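Local structure of isocitrate dehydrogenase [NAD] subunit 2, mitochondrial (Saccharomyces cerevisiae, 3BLX) at residues S275-V280 and V303-H308; V49-E54 and M309-H314; V184-K189 and L199-A204. The protein catalyses, as part of an octamer of two kinds of subunit, the NAD-dependent oxidative decarboxylation of isocitrate to 2-oxoglutarate in the citric acid cycle, and also binds RNA. One frame throughout, in Å; residues are numbered along the deposited sequence.

Contact 1 of 3, residues S275-V280 and V303-H308; sequences SIFEAV and VMMLNH
Phe277 holds its CG beside the backbone N and anti to its own carbonyl carbon (chi1 -62°), a torsion that points the ring across to the helix backbone at Met305; there it meets Met305 and His308, whose CG atoms are anti to the backbone N (chi1 -174° in Met305). The phenyl ring turns one face to Met305 CA, which sits 3.7 Å from the centroid of the Phe277 ring in a CH-pi contact close to the ring normal. From there the Met305 side chain runs past the CD2 side of the ring, CG lying 3.8 Å from Phe277 CD2, and carries its sulfur away to an oblique Met-aromatic position 5.3 Å from the same centroid. On the CD1 side, Met304 CB packs 3.8 Å from Phe277 CD1. The ring's far end meets His308: ND1 lies at the edge, 3.6 Å from Phe277 CZ, and the two ring planes are inclined by 44°. Ser275, two residues back on the strand, adds its OG 3.5 Å from His308 CE1, while His308 NE2 is hydrogen-bonded to Gly9 O. A serine in place of Phe277 would probably open a gap between strand and helix and deprive His308 and Met305 of the ring they pack on. Strand 275-279, between strands 82-85 and 266-271 in the large mixed sheet, runs nearly antiparallel to helical residues 303-308; Met305 also touches Val82 and Leu84, and helix 312-326 packs on Leu306, which faces away from the strand.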
loop_
_atom_site.group_PDB
_atom_site.type_symbol
_atom_site.label_atom_id
_atom_site.label_comp_id
_atom_site.label_asym_id
_atom_site.label_seq_id
_atom_site.Cartn_x
_atom_site.Cartn_y
_atom_site.Cartn_z
ATOM N N SER B 275 -54.628 4.549 6.506
ATOM C CA SER B 275 -53.875 5.328 7.489
ATOM C C SER B 275 -53.478 4.460 8.666
ATOM O O SER B 275 -54.309 3.805 9.274
ATOM C CB SER B 275 -54.688 6.526 7.991
ATOM O OG SER B 275 -54.782 7.537 7.009
ATOM N N ILE B 276 -52.203 4.478 9.007
ATOM C CA ILE B 276 -51.684 3.624 10.055
ATOM C C ILE B 276 -51.226 4.481 11.210
ATOM O O ILE B 276 -50.676 5.545 10.997
ATOM C CB ILE B 276 -50.527 2.802 9.516
ATOM C CG1 ILE B 276 -51.033 1.922 8.371
ATOM C CG2 ILE B 276 -49.892 1.995 10.611
ATOM C CD1 ILE B 276 -50.039 0.899 7.891
ATOM N N PHE B 277 -51.468 4.026 12.435
ATOM C CA PHE B 277 -51.203 4.821 13.625
ATOM C C PHE B 277 -50.339 4.025 14.542
ATOM O O PHE B 277 -50.601 2.855 14.759
ATOM C CB PHE B 277 -52.521 5.178 14.318
ATOM C CG PHE B 277 -53.424 6.014 13.472
ATOM C CD1 PHE B 277 -53.514 7.389 13.671
ATOM C CD2 PHE B 277 -54.156 5.438 12.436
ATOM C CE1 PHE B 277 -54.350 8.179 12.868
ATOM C CE2 PHE B 277 -55.000 6.223 11.617
ATOM C CZ PHE B 277 -55.100 7.591 11.840
ATOM N N GLU B 278 -49.299 4.643 15.080
ATOM C CA GLU B 278 -48.297 3.891 15.819
ATOM C C GLU B 278 -47.576 4.733 16.832
ATOM O O GLU B 278 -47.466 5.942 16.677
ATOM C CB GLU B 278 -47.267 3.295 14.857
ATOM C CG GLU B 278 -46.633 4.279 13.873
ATOM C CD GLU B 278 -45.488 3.669 13.021
ATOM O OE1 GLU B 278 -44.866 2.661 13.432
ATOM O OE2 GLU B 278 -45.198 4.214 11.929
ATOM N N ALA B 279 -47.073 4.083 17.873
ATOM C CA ALA B 279 -46.109 4.724 18.740
ATOM C C ALA B 279 -44.771 4.720 17.998
ATOM O O ALA B 279 -44.586 3.933 17.082
ATOM C CB ALA B 279 -46.003 3.976 20.038
ATOM N N VAL B 280 -43.843 5.585 18.389
ATOM C CA VAL B 280 -42.572 5.660 17.692
ATOM C C VAL B 280 -41.408 5.150 18.525
ATOM O O VAL B 280 -40.263 5.215 18.087
ATOM C CB VAL B 280 -42.257 7.090 17.187
ATOM C CG1 VAL B 280 -43.424 7.631 16.396
ATOM C CG2 VAL B 280 -41.952 8.014 18.340
ATOM N N VAL B 303 -56.277 7.456 20.164
ATOM C CA VAL B 303 -57.005 8.702 20.101
ATOM C C VAL B 303 -56.945 9.298 18.707
ATOM O O VAL B 303 -57.973 9.655 18.139
ATOM C CB VAL B 303 -56.425 9.724 21.064
ATOM C CG1 VAL B 303 -57.233 10.979 21.008
ATOM C CG2 VAL B 303 -56.410 9.166 22.450
ATOM N N MET B 304 -55.738 9.417 18.160
ATOM C CA MET B 304 -55.575 9.975 16.825
ATOM C C MET B 304 -56.349 9.170 15.792
ATOM O O MET B 304 -56.900 9.726 14.844
ATOM C CB MET B 304 -54.102 10.018 16.419
ATOM C CG MET B 304 -53.211 10.918 17.252
ATOM S SD MET B 304 -51.517 11.024 16.578
ATOM C CE MET B 304 -51.835 12.086 15.176
ATOM N N MET B 305 -56.370 7.855 15.977
ATOM C CA MET B 305 -57.094 6.955 15.086
ATOM C C MET B 305 -58.615 7.157 15.203
ATOM O O MET B 305 -59.316 7.310 14.194
ATOM C CB MET B 305 -56.713 5.510 15.376
ATOM C CG MET B 305 -57.299 4.523 14.395
ATOM S SD MET B 305 -57.005 2.821 14.842
ATOM C CE MET B 305 -57.629 2.768 16.533
ATOM N N LEU B 306 -59.122 7.165 16.434
ATOM C CA LEU B 306 -60.535 7.456 16.684
ATOM C C LEU B 306 -60.930 8.738 15.960
ATOM O O LEU B 306 -61.800 8.728 15.090
ATOM C CB LEU B 306 -60.801 7.572 18.191
ATOM C CG LEU B 306 -61.309 6.349 18.986
ATOM C CD1 LEU B 306 -61.168 5.034 18.241
ATOM C CD2 LEU B 306 -60.644 6.271 20.361
ATOM N N ASN B 307 -60.260 9.831 16.310
ATOM C CA ASN B 307 -60.490 11.123 15.666
ATOM C C ASN B 307 -60.440 11.074 14.146
ATOM O O ASN B 307 -61.057 11.886 13.478
ATOM C CB ASN B 307 -59.498 12.172 16.168
ATOM C CG ASN B 307 -59.896 12.759 17.504
ATOM O OD1 ASN B 307 -61.063 13.085 17.725
ATOM N ND2 ASN B 307 -58.928 12.900 18.406
ATOM N N HIS B 308 -59.695 10.137 13.589
ATOM C CA HIS B 308 -59.579 10.069 12.140
ATOM C C HIS B 308 -60.800 9.338 11.584
ATOM O O HIS B 308 -61.167 9.494 10.403
ATOM C CB HIS B 308 -58.249 9.402 11.738
ATOM C CG HIS B 308 -58.122 9.120 10.271
ATOM N ND1 HIS B 308 -58.012 7.842 9.766
ATOM C CD2 HIS B 308 -58.088 9.946 9.201
ATOM C CE1 HIS B 308 -57.916 7.888 8.449
ATOM N NE2 HIS B 308 -57.961 9.156 8.081
#

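Contact 2 of 3, residues V49-E54 and M309-H314; sequences VPIEWE and MGLTNH
The turn that joins helix 296-309 to helix 312-326 packs here, through Met309, Leu311 and His314, on the chain entering the short strand 51-52. His314, in the first turn of the second helix, receives Val49 CA and Pro50 CD over one face of its imidazole, both displaced toward the rim. Pro50 CD stands 4.0 Å from the centroid of the His314 ring and Val49 CA 4.2 Å, a pair of CH-pi contacts. The Val49 side chain also slides past the histidine in the opposite direction: with CG1 anti to its carbonyl carbon (chi1 -49°), Val49 brings that methyl to 3.4 Å from His314 ND1. Each segment bends sharply at this point, for Pro50 and Leu311 are both centres of inverse gamma turns. Gly310 leaves the first helix with positive phi (111°), and Leu311 occupies the N-cap position of the next. Thr312 OG1 donates a hydrogen bond to Gly310 O, 3.2 Å away, approaching from above the carbonyl plane. Farther along, the end of Ile51 bridges the two sides of the turn: its CD1 lies 3.9 Å from Met309 CE and 4.1 Å from Leu311 CD1. Leu311 CD1 also approaches Pro50 CD, at 4.2 Å, and thereby links the aliphatic cluster to the histidine face. Strand 51-52 pairs in parallel with strand 22-23, whose Tyr22 touches both Pro50 and Leu311. Phe44 of helix 33-45 packs against Val49 and Ile51, and Met309 rests on Tyr11.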
loop_
_atom_site.group_PDB
_atom_site.type_symbol
_atom_site.label_atom_id
_atom_site.label_comp_id
_atom_site.label_asym_id
_atom_site.label_seq_id
_atom_site.Cartn_x
_atom_site.Cartn_y
_atom_site.Cartn_z
ATOM N N VAL B 49 -66.385 1.002 22.708
ATOM C CA VAL B 49 -66.215 1.654 21.414
ATOM C C VAL B 49 -66.506 0.644 20.297
ATOM O O VAL B 49 -66.175 -0.541 20.414
ATOM C CB VAL B 49 -64.794 2.273 21.255
ATOM C CG1 VAL B 49 -64.442 3.093 22.467
ATOM C CG2 VAL B 49 -63.751 1.206 21.052
ATOM N N PRO B 50 -67.142 1.113 19.214
ATOM C CA PRO B 50 -67.614 0.352 18.043
ATOM C C PRO B 50 -66.501 -0.258 17.187
ATOM O O PRO B 50 -66.456 0.006 15.991
ATOM C CB PRO B 50 -68.344 1.410 17.209
ATOM C CG PRO B 50 -68.590 2.552 18.143
ATOM C CD PRO B 50 -67.489 2.539 19.131
ATOM N N ILE B 51 -65.638 -1.077 17.779
ATOM C CA ILE B 51 -64.475 -1.597 17.066
ATOM C C ILE B 51 -64.186 -3.073 17.365
ATOM O O ILE B 51 -64.111 -3.489 18.526
ATOM C CB ILE B 51 -63.209 -0.744 17.373
ATOM C CG1 ILE B 51 -63.393 0.687 16.878
ATOM C CG2 ILE B 51 -61.960 -1.361 16.747
ATOM C CD1 ILE B 51 -62.358 1.628 17.393
ATOM N N GLU B 52 -64.032 -3.854 16.299
ATOM C CA GLU B 52 -63.553 -5.225 16.391
ATOM C C GLU B 52 -62.179 -5.306 15.719
ATOM O O GLU B 52 -61.996 -4.820 14.601
ATOM C CB GLU B 52 -64.542 -6.183 15.717
ATOM C CG GLU B 52 -64.804 -5.864 14.253
ATOM C CD GLU B 52 -65.904 -6.709 13.642
ATOM O OE1 GLU B 52 -66.952 -6.912 14.301
ATOM O OE2 GLU B 52 -65.713 -7.158 12.493
ATOM N N TRP B 53 -61.219 -5.916 16.403
ATOM C CA TRP B 53 -59.857 -6.003 15.898
ATOM C C TRP B 53 -59.660 -7.061 14.809
ATOM O O TRP B 53 -60.623 -7.615 14.298
ATOM C CB TRP B 53 -58.918 -6.253 17.061
ATOM C CG TRP B 53 -59.075 -5.223 18.146
ATOM C CD1 TRP B 53 -59.467 -5.439 19.435
ATOM C CD2 TRP B 53 -58.852 -3.808 18.029
ATOM N NE1 TRP B 53 -59.491 -4.253 20.130
ATOM C CE2 TRP B 53 -59.118 -3.239 19.291
ATOM C CE3 TRP B 53 -58.444 -2.967 16.980
ATOM C CZ2 TRP B 53 -58.986 -1.877 19.534
ATOM C CZ3 TRP B 53 -58.314 -1.618 17.230
ATOM C CH2 TRP B 53 -58.583 -1.085 18.493
ATOM N N GLU B 54 -58.408 -7.329 14.451
ATOM C CA GLU B 54 -58.098 -8.249 13.365
ATOM C C GLU B 54 -56.592 -8.377 13.203
ATOM O O GLU B 54 -56.061 -8.139 12.129
ATOM C CB GLU B 54 -58.724 -7.758 12.054
ATOM C CG GLU B 54 -58.679 -8.773 10.906
ATOM C CD GLU B 54 -59.518 -8.356 9.694
ATOM O OE1 GLU B 54 -60.384 -7.464 9.838
ATOM O OE2 GLU B 54 -59.315 -8.928 8.596
ATOM N N MET B 309 -61.438 8.567 12.465
ATOM C CA MET B 309 -62.581 7.743 12.102
ATOM C C MET B 309 -63.900 8.477 12.338
ATOM O O MET B 309 -64.910 8.167 11.706
ATOM C CB MET B 309 -62.545 6.408 12.856
ATOM C CG MET B 309 -61.526 5.425 12.303
ATOM S SD MET B 309 -61.526 3.821 13.117
ATOM C CE MET B 309 -61.330 4.326 14.811
ATOM N N GLY B 310 -63.894 9.460 13.235
ATOM C CA GLY B 310 -65.089 10.243 13.509
ATOM C C GLY B 310 -65.675 10.001 14.890
ATOM O O GLY B 310 -66.564 10.724 15.331
ATOM N N LEU B 311 -65.176 8.975 15.570
ATOM C CA LEU B 311 -65.590 8.668 16.931
ATOM C C LEU B 311 -65.002 9.669 17.921
ATOM O O LEU B 311 -64.280 9.286 18.841
ATOM C CB LEU B 311 -65.150 7.256 17.301
ATOM C CG LEU B 311 -65.354 6.190 16.220
ATOM C CD1 LEU B 311 -64.875 4.831 16.714
ATOM C CD2 LEU B 311 -66.806 6.113 15.773
ATOM N N THR B 312 -65.326 10.946 17.726
ATOM C CA THR B 312 -64.825 12.040 18.559
ATOM C C THR B 312 -65.180 11.882 20.043
ATOM O O THR B 312 -64.381 12.231 20.919
ATOM C CB THR B 312 -65.381 13.407 18.082
ATOM O OG1 THR B 312 -65.422 13.447 16.650
ATOM C CG2 THR B 312 -64.528 14.569 18.618
ATOM N N ASN B 313 -66.381 11.373 20.320
ATOM C CA ASN B 313 -66.846 11.229 21.696
ATOM C C ASN B 313 -65.976 10.240 22.452
ATOM O O ASN B 313 -65.489 10.515 23.558
ATOM C CB ASN B 313 -68.313 10.792 21.726
ATOM C CG ASN B 313 -69.240 11.819 21.095
ATOM O OD1 ASN B 313 -69.082 13.029 21.300
ATOM N ND2 ASN B 313 -70.216 11.343 20.325
ATOM N N HIS B 314 -65.771 9.085 21.834
ATOM C CA HIS B 314 -64.898 8.075 22.402
ATOM C C HIS B 314 -63.436 8.570 22.461
ATOM O O HIS B 314 -62.707 8.270 23.413
ATOM C CB HIS B 314 -65.015 6.770 21.605
ATOM C CG HIS B 314 -66.395 6.184 21.588
ATOM N ND1 HIS B 314 -66.881 5.394 22.607
ATOM C CD2 HIS B 314 -67.383 6.258 20.666
ATOM C CE1 HIS B 314 -68.112 5.013 22.317
ATOM N NE2 HIS B 314 -68.441 5.524 21.145
#

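Contact 3 of 3, residues V184-K189 and L199-A204; sequences VIVVHK and LFVNVA
Val186 and Val201 face each other within a beta-alpha-beta unit, in which strand 183-188 is followed by helix 195-208 and then by the parallel strand 215-220. Residues 184-188 and 199-204 run nearly antiparallel, and Val186 supplies most of the apolar contacts. One of its methyls, CG1, is anti to the backbone N (chi1 167°) and meets the Phe200 ring at its edge, 3.7 Å from Phe200 CD2; the same methyl lies 4.2 Å from Val201 CG2. The other methyl, CG2, is directed at the next helical turn and lies 3.5 Å from Ala204 CB. Beside this valine, His188 presents a face to the helix: Val201 CG2 lies over that face, displaced toward the rim, in a CH-pi contact 4.0 Å from the ring centroid. Phe200 continues onto Ser165 and Ile169 of helix 162-178, while Leu220 of strand 215-220 packs on His188. Lys189, which follows the strand, is probably critical for catalysis, as in relatives. Its carbonyl also accepts a hydrogen bond from His188 ND1, which is likely to limit the turning of the imidazole: the bond from His188 ND1 to Lys189 O is 3.1 Å long and bent to 146° at the hydrogen, with the oxygen tilted 24° out of the imidazole plane.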
loop_
_atom_site.group_PDB
_atom_site.type_symbol
_atom_site.label_atom_id
_atom_site.label_comp_id
_atom_site.label_asym_id
_atom_site.label_seq_id
_atom_site.Cartn_x
_atom_site.Cartn_y
_atom_site.Cartn_z
ATOM N N VAL B 184 -50.299 27.962 9.510
ATOM C CA VAL B 184 -49.419 26.874 9.105
ATOM C C VAL B 184 -48.091 27.474 8.710
ATOM O O VAL B 184 -48.017 28.413 7.928
ATOM C CB VAL B 184 -49.991 25.960 8.010
ATOM C CG1 VAL B 184 -51.509 26.089 7.933
ATOM C CG2 VAL B 184 -49.344 26.241 6.700
ATOM N N ILE B 185 -47.051 26.967 9.343
ATOM C CA ILE B 185 -45.690 27.408 9.099
ATOM C C ILE B 185 -44.928 26.401 8.233
ATOM O O ILE B 185 -44.751 25.247 8.629
ATOM C CB ILE B 185 -44.957 27.560 10.425
ATOM C CG1 ILE B 185 -45.702 28.578 11.300
ATOM C CG2 ILE B 185 -43.519 27.928 10.185
ATOM C CD1 ILE B 185 -45.122 28.729 12.669
ATOM N N VAL B 186 -44.513 26.825 7.044
ATOM C CA VAL B 186 -43.616 26.016 6.242
ATOM C C VAL B 186 -42.193 26.281 6.717
ATOM O O VAL B 186 -41.756 27.430 6.751
ATOM C CB VAL B 186 -43.702 26.344 4.751
ATOM C CG1 VAL B 186 -42.546 25.716 4.058
ATOM C CG2 VAL B 186 -44.978 25.823 4.157
ATOM N N VAL B 187 -41.499 25.214 7.112
ATOM C CA VAL B 187 -40.090 25.261 7.521
ATOM C C VAL B 187 -39.179 24.796 6.376
ATOM O O VAL B 187 -39.435 23.769 5.746
ATOM C CB VAL B 187 -39.834 24.404 8.780
ATOM C CG1 VAL B 187 -38.362 24.290 9.073
ATOM C CG2 VAL B 187 -40.512 25.016 9.958
ATOM N N HIS B 188 -38.127 25.558 6.100
ATOM C CA HIS B 188 -37.273 25.284 4.964
ATOM C C HIS B 188 -35.889 25.824 5.256
ATOM O O HIS B 188 -35.691 26.479 6.267
ATOM C CB HIS B 188 -37.838 25.964 3.731
ATOM C CG HIS B 188 -37.884 27.450 3.852
ATOM N ND1 HIS B 188 -36.983 28.273 3.214
ATOM C CD2 HIS B 188 -38.697 28.261 4.571
ATOM C CE1 HIS B 188 -37.248 29.531 3.520
ATOM N NE2 HIS B 188 -38.278 29.549 4.347
ATOM N N LYS B 189 -34.932 25.534 4.375
ATOM C CA LYS B 189 -33.556 26.043 4.480
ATOM C C LYS B 189 -33.336 27.130 3.397
ATOM O O LYS B 189 -34.138 27.245 2.471
ATOM C CB LYS B 189 -32.537 24.900 4.359
ATOM C CG LYS B 189 -31.405 24.926 5.381
ATOM C CD LYS B 189 -30.869 26.345 5.583
ATOM C CE LYS B 189 -29.377 26.365 5.921
ATOM N NZ LYS B 189 -29.036 25.723 7.219
ATOM N N LEU B 199 -39.031 25.405 -4.221
ATOM C CA LEU B 199 -40.174 24.775 -4.878
ATOM C C LEU B 199 -41.226 24.423 -3.851
ATOM O O LEU B 199 -42.426 24.519 -4.100
ATOM C CB LEU B 199 -39.737 23.536 -5.677
ATOM C CG LEU B 199 -40.806 22.548 -6.147
ATOM C CD1 LEU B 199 -40.275 21.754 -7.305
ATOM C CD2 LEU B 199 -41.237 21.597 -5.035
ATOM N N PHE B 200 -40.763 24.011 -2.682
ATOM C CA PHE B 200 -41.644 23.634 -1.602
ATOM C C PHE B 200 -42.404 24.842 -1.093
ATOM O O PHE B 200 -43.587 24.744 -0.859
ATOM C CB PHE B 200 -40.836 23.011 -0.480
ATOM C CG PHE B 200 -41.663 22.297 0.541
ATOM C CD1 PHE B 200 -42.183 21.041 0.275
ATOM C CD2 PHE B 200 -41.899 22.867 1.778
ATOM C CE1 PHE B 200 -42.942 20.356 1.225
ATOM C CE2 PHE B 200 -42.653 22.191 2.734
ATOM C CZ PHE B 200 -43.176 20.930 2.453
ATOM N N VAL B 201 -41.719 25.976 -0.933
ATOM C CA VAL B 201 -42.351 27.220 -0.495
ATOM C C VAL B 201 -43.336 27.760 -1.537
ATOM O O VAL B 201 -44.407 28.212 -1.184
ATOM C CB VAL B 201 -41.312 28.314 -0.158
ATOM C CG1 VAL B 201 -41.991 29.677 -0.013
ATOM C CG2 VAL B 201 -40.559 27.962 1.116
ATOM N N ASN B 202 -42.983 27.701 -2.818
ATOM C CA ASN B 202 -43.874 28.166 -3.877
ATOM C C ASN B 202 -45.157 27.372 -3.914
ATOM O O ASN B 202 -46.215 27.920 -4.132
ATOM C CB ASN B 202 -43.216 28.117 -5.264
ATOM C CG ASN B 202 -42.205 29.226 -5.473
ATOM O OD1 ASN B 202 -42.083 30.136 -4.651
ATOM N ND2 ASN B 202 -41.466 29.148 -6.578
ATOM N N VAL B 203 -45.053 26.070 -3.721
ATOM C CA VAL B 203 -46.214 25.203 -3.712
ATOM C C VAL B 203 -47.128 25.561 -2.532
ATOM O O VAL B 203 -48.351 25.475 -2.625
ATOM C CB VAL B 203 -45.762 23.739 -3.623
ATOM C CG1 VAL B 203 -46.838 22.865 -3.026
ATOM C CG2 VAL B 203 -45.377 23.242 -4.968
ATOM N N ALA B 204 -46.522 25.969 -1.422
ATOM C CA ALA B 204 -47.260 26.378 -0.242
ATOM C C ALA B 204 -48.005 27.689 -0.464
ATOM O O ALA B 204 -49.104 27.873 0.042
ATOM C CB ALA B 204 -46.318 26.507 0.944
#

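In the fold
Contacts 1 and 2 adjoin, their centres 11 Å apart, on consecutive helices. Leu306 of the first helix joins them: its CD1 lies 3.7 Å from Ile51 CD1. Contact 3 stands 26 Å from contact 1 between centres, but both pack a helix on the same mixed sheet; the centres of contacts 2 and 3 are 35 Å apart, on opposite sides of the chain's centre. Contact 3 includes the probably catalytic Lys189; its Phe200 and His188 side chains lie about 8 Å from those of Arg135 and Asp222, respectively, both probable substrate-binding residues. In contact 1 the Met304 side chain is about 7 Å from that of Arg114, another such residue; contact 2 is remote from these sites.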